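PDB 5CUW: SrtE1 from Streptomyces coelicolor, which cleaves sorting signals of the Leu-Ala-x-Thr-Gly and Leu-Pro-x-Thr-Gly type and joins the surface proteins that carry them to the cell wall. Local coordinates for residues V51-S59 with G67-K78; P132-V141 with S169-G177. One frame throughout, in Å; residues are numbered along the deposited sequence.

Interaction 1. Residues V51-S59 with G67-K78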
loop_
_atom_site.group_PDB
_atom_site.type_symbol
_atom_site.label_atom_id
_atom_site.label_comp_id
_atom_site.label_asym_id
_atom_site.label_seq_id
_atom_site.Cartn_x
_atom_site.Cartn_y
_atom_site.Cartn_z
ATOM N N VAL A 51 -2.592 -2.757 11.766
ATOM C CA VAL A 51 -3.958 -2.510 11.301
ATOM C C VAL A 51 -4.130 -0.996 11.249
ATOM O O VAL A 51 -3.926 -0.310 12.254
ATOM C CB VAL A 51 -5.028 -3.138 12.205
ATOM C CG1 VAL A 51 -6.433 -2.829 11.651
ATOM C CG2 VAL A 51 -4.825 -4.630 12.305
ATOM N N VAL A 52 -4.484 -0.466 10.080
ATOM C CA VAL A 52 -4.424 0.976 9.898
ATOM C C VAL A 52 -5.388 1.434 8.812
ATOM O O VAL A 52 -5.517 0.791 7.770
ATOM C CB VAL A 52 -2.991 1.427 9.567
ATOM C CG1 VAL A 52 -2.485 0.789 8.246
ATOM C CG2 VAL A 52 -2.896 2.947 9.524
ATOM N N PRO A 53 -6.087 2.543 9.064
ATOM C CA PRO A 53 -7.091 2.970 8.088
ATOM C C PRO A 53 -6.436 3.548 6.843
ATOM O O PRO A 53 -5.348 4.130 6.928
ATOM C CB PRO A 53 -7.895 4.038 8.843
ATOM C CG PRO A 53 -7.497 3.874 10.325
ATOM C CD PRO A 53 -6.085 3.390 10.270
ATOM N N ILE A 54 -7.092 3.371 5.701
ATOM C CA ILE A 54 -6.687 4.007 4.450
ATOM C C ILE A 54 -7.613 5.178 4.165
ATOM O O ILE A 54 -8.833 5.037 4.256
ATOM C CB ILE A 54 -6.734 3.027 3.245
ATOM C CG1 ILE A 54 -5.983 1.727 3.548
ATOM C CG2 ILE A 54 -6.196 3.704 1.969
ATOM C CD1 ILE A 54 -6.063 0.715 2.406
ATOM N N ALA A 55 -7.050 6.338 3.847
ATOM C CA ALA A 55 -7.874 7.488 3.502
ATOM C C ALA A 55 -7.545 7.943 2.088
ATOM O O ALA A 55 -6.525 7.570 1.536
ATOM C CB ALA A 55 -7.669 8.619 4.493
ATOM N N GLU A 56 -8.416 8.751 1.497
ATOM C CA GLU A 56 -8.191 9.219 0.135
ATOM C C GLU A 56 -7.198 10.383 0.149
ATOM O O GLU A 56 -7.377 11.341 0.896
ATOM C CB GLU A 56 -9.522 9.642 -0.511
ATOM C CG GLU A 56 -9.415 10.034 -1.988
ATOM C CD GLU A 56 -9.146 8.847 -2.911
ATOM O OE1 GLU A 56 -8.633 7.814 -2.435
ATOM O OE2 GLU A 56 -9.448 8.943 -4.122
ATOM N N GLY A 57 -6.151 10.302 -0.669
ATOM C CA GLY A 57 -5.170 11.372 -0.741
ATOM C C GLY A 57 -3.999 11.154 0.196
ATOM O O GLY A 57 -4.095 10.385 1.155
ATOM N N ILE A 58 -2.889 11.833 -0.057
ATOM C CA ILE A 58 -1.694 11.584 0.756
ATOM C C ILE A 58 -1.226 12.805 1.530
ATOM O O ILE A 58 -0.052 12.906 1.888
ATOM C CB ILE A 58 -0.525 11.076 -0.112
ATOM C CG1 ILE A 58 -0.219 12.072 -1.225
ATOM C CG2 ILE A 58 -0.846 9.706 -0.688
ATOM C CD1 ILE A 58 1.146 11.873 -1.830
ATOM N N SER A 59 -2.150 13.724 1.794
ATOM C CA SER A 59 -1.858 14.894 2.608
ATOM C C SER A 59 -1.203 14.507 3.932
ATOM O O SER A 59 -1.642 13.570 4.596
ATOM C CB SER A 59 -3.134 15.681 2.883
ATOM O OG SER A 59 -2.947 16.574 3.966
ATOM N N GLY A 67 -2.021 9.354 11.438
ATOM C CA GLY A 67 -1.774 7.944 11.677
ATOM C C GLY A 67 -2.426 7.038 10.655
ATOM O O GLY A 67 -2.571 5.844 10.904
ATOM N N MET A 68 -2.821 7.587 9.503
ATOM C CA MET A 68 -3.441 6.762 8.463
ATOM C C MET A 68 -2.514 6.565 7.272
ATOM O O MET A 68 -1.538 7.291 7.122
ATOM C CB MET A 68 -4.757 7.390 8.004
ATOM C CG MET A 68 -5.749 7.577 9.135
ATOM S SD MET A 68 -7.383 8.072 8.536
ATOM C CE MET A 68 -7.152 9.835 8.291
ATOM N N VAL A 69 -2.794 5.575 6.424
ATOM C CA VAL A 69 -2.053 5.495 5.185
ATOM C C VAL A 69 -2.932 6.082 4.094
ATOM O O VAL A 69 -4.161 6.066 4.203
ATOM C CB VAL A 69 -1.608 4.068 4.806
ATOM C CG1 VAL A 69 -0.741 3.467 5.900
ATOM C CG2 VAL A 69 -2.787 3.172 4.478
ATOM N N GLY A 70 -2.283 6.623 3.067
ATOM C CA GLY A 70 -2.962 7.400 2.049
ATOM C C GLY A 70 -2.940 6.758 0.686
ATOM O O GLY A 70 -1.903 6.260 0.224
ATOM N N HIS A 71 -4.102 6.772 0.044
ATOM C CA HIS A 71 -4.248 6.336 -1.339
ATOM C C HIS A 71 -3.900 7.475 -2.299
ATOM O O HIS A 71 -4.516 8.538 -2.256
ATOM C CB HIS A 71 -5.682 5.843 -1.577
ATOM C CG HIS A 71 -5.982 5.496 -3.005
ATOM N ND1 HIS A 71 -7.099 5.967 -3.664
ATOM C CD2 HIS A 71 -5.315 4.726 -3.898
ATOM C CE1 HIS A 71 -7.111 5.494 -4.898
ATOM N NE2 HIS A 71 -6.037 4.743 -5.070
ATOM N N TYR A 72 -2.918 7.257 -3.169
ATOM C CA TYR A 72 -2.525 8.302 -4.120
ATOM C C TYR A 72 -3.740 8.658 -4.971
ATOM O O TYR A 72 -4.289 7.789 -5.647
ATOM C CB TYR A 72 -1.361 7.851 -5.001
ATOM C CG TYR A 72 -0.007 7.837 -4.309
ATOM C CD1 TYR A 72 0.443 6.709 -3.642
ATOM C CD2 TYR A 72 0.821 8.953 -4.343
ATOM C CE1 TYR A 72 1.691 6.682 -3.034
ATOM C CE2 TYR A 72 2.064 8.937 -3.728
ATOM C CZ TYR A 72 2.487 7.800 -3.075
ATOM O OH TYR A 72 3.714 7.776 -2.467
ATOM N N ALA A 73 -4.173 9.912 -4.914
ATOM C CA ALA A 73 -5.439 10.279 -5.550
ATOM C C ALA A 73 -5.461 11.629 -6.258
ATOM O O ALA A 73 -6.490 11.993 -6.828
ATOM C CB ALA A 73 -6.561 10.240 -4.516
ATOM N N GLU A 74 -4.358 12.372 -6.246
ATOM C CA GLU A 74 -4.363 13.689 -6.892
ATOM C C GLU A 74 -3.141 13.966 -7.771
ATOM O O GLU A 74 -2.160 13.227 -7.743
ATOM C CB GLU A 74 -4.486 14.787 -5.834
ATOM N N ASP A 75 -3.222 15.036 -8.559
ATOM C CA ASP A 75 -2.088 15.530 -9.344
ATOM C C ASP A 75 -1.600 14.550 -10.409
ATOM O O ASP A 75 -0.412 14.523 -10.734
ATOM C CB ASP A 75 -0.922 15.885 -8.416
ATOM N N GLY A 76 -2.509 13.749 -10.955
ATOM C CA GLY A 76 -2.139 12.785 -11.976
ATOM C C GLY A 76 -1.617 11.477 -11.408
ATOM O O GLY A 76 -1.340 10.532 -12.154
ATOM N N LEU A 77 -1.486 11.412 -10.085
ATOM C CA LEU A 77 -0.975 10.203 -9.438
ATOM C C LEU A 77 -2.083 9.264 -8.985
ATOM O O LEU A 77 -1.820 8.301 -8.260
ATOM C CB LEU A 77 -0.097 10.557 -8.236
ATOM C CG LEU A 77 1.306 11.085 -8.519
ATOM C CD1 LEU A 77 2.089 11.177 -7.210
ATOM C CD2 LEU A 77 2.032 10.204 -9.531
ATOM N N LYS A 78 -3.316 9.526 -9.407
ATOM C CA LYS A 78 -4.432 8.715 -8.941
ATOM C C LYS A 78 -4.320 7.290 -9.443
ATOM O O LYS A 78 -4.202 7.052 -10.639
ATOM C CB LYS A 78 -5.771 9.305 -9.381
ATOM C CG LYS A 78 -6.954 8.551 -8.793
ATOM C CD LYS A 78 -8.185 9.443 -8.679
ATOM C CE LYS A 78 -9.241 8.780 -7.810
ATOM N NZ LYS A 78 -10.488 9.583 -7.735
#
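E56 and H71 lie side by side and point the same way from neighbouring parallel strands. With CG anti to the backbone N (chi1 -175°) and the chain folded back at chi2, E56 swings its carboxylate alongside the imidazole. H71 ND1 then donates to E56 OE1 at 2.7 Å, an almost straight bond in the ring plane, arriving on the syn side of the carboxylate but tilted somewhat out of its plane. OE1 meets the ring at its edge, and the carboxylate and ring planes are turned 35° apart. H71 NE2 is held by T79 OG1, and these two bonds fix the rotation of the ring. The other oxygen, E56 OE2, rests against A73 CB and makes a long salt bridge of 3.8 Å to K78 NZ.

The strands that carry this pair, 51-56 and 69-71, bond in regular parallel fashion, V69 N to P53 O and H71 N to A55 O, with A55 N returning to V69 O. I54 shares the face of E56 and H71, and its CG1 packs on V69 CG2 at 3.6 Å. A55 lies on the other face, where its CB meets M68 CE at 4.0 Å beside V63 of the intervening helix.

Past the strand, I58 sets its CG2 over the centre of one face of the Y72 ring, 4.1 Å from the centroid, while its CD1 touches Y72 CE2 at 3.6 Å. The Y72 hydroxyl is bonded to T161 OG1. G70 faces G57 O at a point where a side chain would clash.

Strand 50-56, helix 60-64 and strand 69-71 form a beta-alpha-beta unit of the sortase domain, and the chain leaving it carries Y72, the probable substrate-recognition residue.

Interaction 2. Residues P132-V141 with S169-G177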
loop_
_atom_site.group_PDB
_atom_site.type_symbol
_atom_site.label_atom_id
_atom_site.label_comp_id
_atom_site.label_asym_id
_atom_site.label_seq_id
_atom_site.Cartn_x
_atom_site.Cartn_y
_atom_site.Cartn_z
ATOM N N PRO A 132 14.311 -1.400 -2.309
ATOM C CA PRO A 132 14.620 -0.829 -0.992
ATOM C C PRO A 132 15.012 0.651 -1.020
ATOM O O PRO A 132 14.782 1.332 -0.027
ATOM C CB PRO A 132 15.793 -1.696 -0.490
ATOM C CG PRO A 132 16.425 -2.249 -1.713
ATOM C CD PRO A 132 15.314 -2.396 -2.744
ATOM N N VAL A 133 15.606 1.138 -2.106
ATOM C CA VAL A 133 16.001 2.550 -2.168
ATOM C C VAL A 133 15.755 3.132 -3.565
ATOM O O VAL A 133 16.195 2.560 -4.561
ATOM C CB VAL A 133 17.495 2.747 -1.799
ATOM C CG1 VAL A 133 17.822 4.235 -1.707
ATOM C CG2 VAL A 133 17.839 2.047 -0.466
ATOM N N THR A 134 15.042 4.257 -3.637
ATOM C CA THR A 134 14.842 4.960 -4.906
ATOM C C THR A 134 14.593 6.457 -4.675
ATOM O O THR A 134 14.281 6.891 -3.564
ATOM C CB THR A 134 13.657 4.372 -5.716
ATOM O OG1 THR A 134 13.759 4.770 -7.092
ATOM C CG2 THR A 134 12.304 4.832 -5.141
ATOM N N SER A 135 14.748 7.239 -5.736
ATOM C CA SER A 135 14.510 8.666 -5.679
ATOM C C SER A 135 13.038 8.946 -5.426
ATOM O O SER A 135 12.168 8.263 -5.974
ATOM C CB SER A 135 14.958 9.331 -6.985
ATOM O OG SER A 135 14.492 10.664 -7.048
ATOM N N PRO A 136 12.751 9.950 -4.582
ATOM C CA PRO A 136 11.374 10.384 -4.314
ATOM C C PRO A 136 10.650 10.874 -5.578
ATOM O O PRO A 136 9.419 10.950 -5.590
ATOM C CB PRO A 136 11.551 11.525 -3.307
ATOM C CG PRO A 136 12.914 11.330 -2.718
ATOM C CD PRO A 136 13.745 10.709 -3.803
ATOM N N SER A 137 11.400 11.184 -6.631
ATOM C CA SER A 137 10.794 11.625 -7.890
ATOM C C SER A 137 10.392 10.455 -8.789
ATOM O O SER A 137 9.824 10.658 -9.859
ATOM C CB SER A 137 11.753 12.542 -8.643
ATOM O OG SER A 137 12.034 13.698 -7.877
ATOM N N ASN A 138 10.681 9.231 -8.355
ATOM C CA ASN A 138 10.416 8.055 -9.175
ATOM C C ASN A 138 8.969 7.599 -9.064
ATOM O O ASN A 138 8.679 6.579 -8.450
ATOM C CB ASN A 138 11.357 6.906 -8.784
ATOM C CG ASN A 138 11.270 5.727 -9.740
ATOM O OD1 ASN A 138 10.613 5.802 -10.783
ATOM N ND2 ASN A 138 11.935 4.633 -9.393
ATOM N N VAL A 139 8.052 8.348 -9.671
ATOM C CA VAL A 139 6.636 8.034 -9.530
ATOM C C VAL A 139 6.179 6.848 -10.377
ATOM O O VAL A 139 5.064 6.349 -10.198
ATOM C CB VAL A 139 5.751 9.247 -9.899
ATOM C CG1 VAL A 139 5.943 10.363 -8.894
ATOM C CG2 VAL A 139 6.057 9.719 -11.310
ATOM N N SER A 140 7.029 6.386 -11.289
ATOM C CA SER A 140 6.642 5.295 -12.184
ATOM C C SER A 140 6.409 3.982 -11.429
ATOM O O SER A 140 5.861 3.033 -11.985
ATOM C CB SER A 140 7.700 5.095 -13.269
ATOM O OG SER A 140 7.782 6.238 -14.099
ATOM N N VAL A 141 6.811 3.933 -10.164
ATOM C CA VAL A 141 6.539 2.753 -9.336
ATOM C C VAL A 141 5.040 2.662 -8.997
ATOM O O VAL A 141 4.584 1.661 -8.438
ATOM C CB VAL A 141 7.361 2.755 -8.018
ATOM C CG1 VAL A 141 8.855 2.792 -8.318
ATOM C CG2 VAL A 141 6.956 3.927 -7.116
ATOM N N SER A 169 13.891 11.628 5.014
ATOM C CA SER A 169 12.997 11.569 3.861
ATOM C C SER A 169 13.819 11.628 2.580
ATOM O O SER A 169 13.337 12.063 1.536
ATOM C CB SER A 169 11.969 12.708 3.897
ATOM O OG SER A 169 12.600 13.976 3.941
ATOM N N LYS A 170 15.062 11.166 2.687
ATOM C CA LYS A 170 16.050 11.279 1.621
ATOM C C LYS A 170 15.663 10.439 0.412
ATOM O O LYS A 170 15.626 10.931 -0.716
ATOM C CB LYS A 170 17.425 10.867 2.151
ATOM C CG LYS A 170 18.583 11.199 1.238
ATOM C CD LYS A 170 19.812 11.595 2.048
ATOM C CE LYS A 170 20.293 10.466 2.951
ATOM N NZ LYS A 170 20.979 9.386 2.187
ATOM N N TYR A 171 15.362 9.170 0.653
ATOM C CA TYR A 171 14.951 8.277 -0.415
ATOM C C TYR A 171 13.594 7.680 -0.106
ATOM O O TYR A 171 12.997 7.967 0.931
ATOM C CB TYR A 171 15.972 7.148 -0.615
ATOM C CG TYR A 171 17.354 7.592 -1.031
ATOM C CD1 TYR A 171 17.603 8.071 -2.311
ATOM C CD2 TYR A 171 18.421 7.491 -0.152
ATOM C CE1 TYR A 171 18.874 8.458 -2.689
ATOM C CE2 TYR A 171 19.686 7.873 -0.520
ATOM C CZ TYR A 171 19.912 8.358 -1.782
ATOM O OH TYR A 171 21.185 8.734 -2.130
ATOM N N ARG A 172 13.119 6.825 -1.005
ATOM C CA ARG A 172 11.890 6.090 -0.764
ATOM C C ARG A 172 12.121 4.586 -0.862
ATOM O O ARG A 172 12.994 4.138 -1.596
ATOM C CB ARG A 172 10.813 6.504 -1.755
ATOM C CG ARG A 172 10.503 7.980 -1.756
ATOM C CD ARG A 172 9.802 8.400 -0.473
ATOM N NE ARG A 172 9.455 9.816 -0.512
ATOM C CZ ARG A 172 10.211 10.782 -0.007
ATOM N NH1 ARG A 172 11.357 10.489 0.595
ATOM N NH2 ARG A 172 9.816 12.041 -0.097
ATOM N N MET A 173 11.326 3.825 -0.113
ATOM C CA MET A 173 11.343 2.365 -0.161
ATOM C C MET A 173 9.997 1.884 -0.676
ATOM O O MET A 173 8.953 2.336 -0.197
ATOM C CB MET A 173 11.632 1.783 1.234
ATOM C CG MET A 173 11.225 0.326 1.399
ATOM S SD MET A 173 11.827 -0.371 2.962
ATOM C CE MET A 173 11.016 0.686 4.158
ATOM N N ILE A 174 10.012 0.975 -1.639
ATOM C CA ILE A 174 8.787 0.506 -2.288
ATOM C C ILE A 174 8.609 -1.010 -2.128
ATOM O O ILE A 174 9.528 -1.779 -2.391
ATOM C CB ILE A 174 8.800 0.843 -3.795
ATOM C CG1 ILE A 174 9.375 2.243 -4.037
ATOM C CG2 ILE A 174 7.418 0.668 -4.410
ATOM C CD1 ILE A 174 8.584 3.359 -3.419
ATOM N N VAL A 175 7.426 -1.433 -1.707
ATOM C CA VAL A 175 7.100 -2.855 -1.642
ATOM C C VAL A 175 5.860 -3.129 -2.511
ATOM O O VAL A 175 4.879 -2.402 -2.406
ATOM C CB VAL A 175 6.852 -3.289 -0.188
ATOM C CG1 VAL A 175 6.318 -4.704 -0.121
ATOM C CG2 VAL A 175 8.125 -3.135 0.623
ATOM N N TRP A 176 5.925 -4.141 -3.383
ATOM C CA TRP A 176 4.800 -4.520 -4.261
ATOM C C TRP A 176 4.223 -5.900 -3.929
ATOM O O TRP A 176 4.958 -6.825 -3.557
ATOM C CB TRP A 176 5.223 -4.547 -5.741
ATOM C CG TRP A 176 5.671 -3.237 -6.349
ATOM C CD1 TRP A 176 4.857 -2.217 -6.802
ATOM C CD2 TRP A 176 7.018 -2.832 -6.646
ATOM N NE1 TRP A 176 5.625 -1.202 -7.322
ATOM C CE2 TRP A 176 6.948 -1.550 -7.242
ATOM C CE3 TRP A 176 8.273 -3.419 -6.454
ATOM C CZ2 TRP A 176 8.084 -0.852 -7.646
ATOM C CZ3 TRP A 176 9.402 -2.721 -6.855
ATOM C CH2 TRP A 176 9.299 -1.452 -7.445
ATOM N N GLY A 177 2.912 -6.039 -4.111
ATOM C CA GLY A 177 2.228 -7.309 -3.948
ATOM C C GLY A 177 1.270 -7.588 -5.097
ATOM O O GLY A 177 0.991 -6.701 -5.909
#
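The probable proton donor of the sortase active site, R172, stands at the start of strand 171-184, where the end of strand 121-134 pairs with it. T134 and R172 form an antiparallel hydrogen-bonded pair, R172 N to T134 O at 2.8 Å and T134 N to R172 O at 2.9 Å. Beyond it the chain turns at S135-N138 and lays P136 on the arginine: P136 CB sits over the centre of one guanidinium face, 3.6 Å from R172 CZ. A bend at chi2 (-69°) folds the arginine back, and NH1 reaches two carbonyls of its own segment, S169 O at 2.7 Å and Y171 O at 3.0 Å. Both oxygens lie in the guanidinium plane, although NH1 stands above each carbonyl plane. A leucine here, with no guanidinium for P136 to lie on and no NH1 for S169 O and Y171 O, would probably leave both carbonyls without their mate and the turn less firmly seated.

N138 ND2 ties the turn back to T134 OG1 at 2.9 Å. On the outer side, V133 CG1 lies over one face of the Y171 ring, offset toward its rim and 3.5 Å from Y171 CG. Farther along, W176 NE1 donates almost straight (176°) to a lone pair of V141 O, in the plane of the indole, while V141 CG2 and I174 CD1 meet tip to tip.

Strand 171-184 lies between 121-134 and 156-164 in the sheet. The latter brings C163, a probable active-site residue, against R172, and its T159 touches both I174 and W176.

Both contacts belong to the one sheet of the sortase domain, and they meet where L77 CD2 packs on V139 CB, 3.9 Å apart. Interaction 1 joins parallel neighbours through a helical crossover, whereas 132-141 with 169-177 pairs antiparallel strands briefly and then relies on a loop folded over one of them. Each is partly buried, but exposed residues are more numerous in interaction 2. A carboxylate bridges a histidine and, weakly, a lysine in interaction 1; in interaction 2 the arginine is gripped by backbone carbonyls and covered by a proline. Y72 and R172, their side chains about 6 Å apart, bring the two contacts to the probable active site.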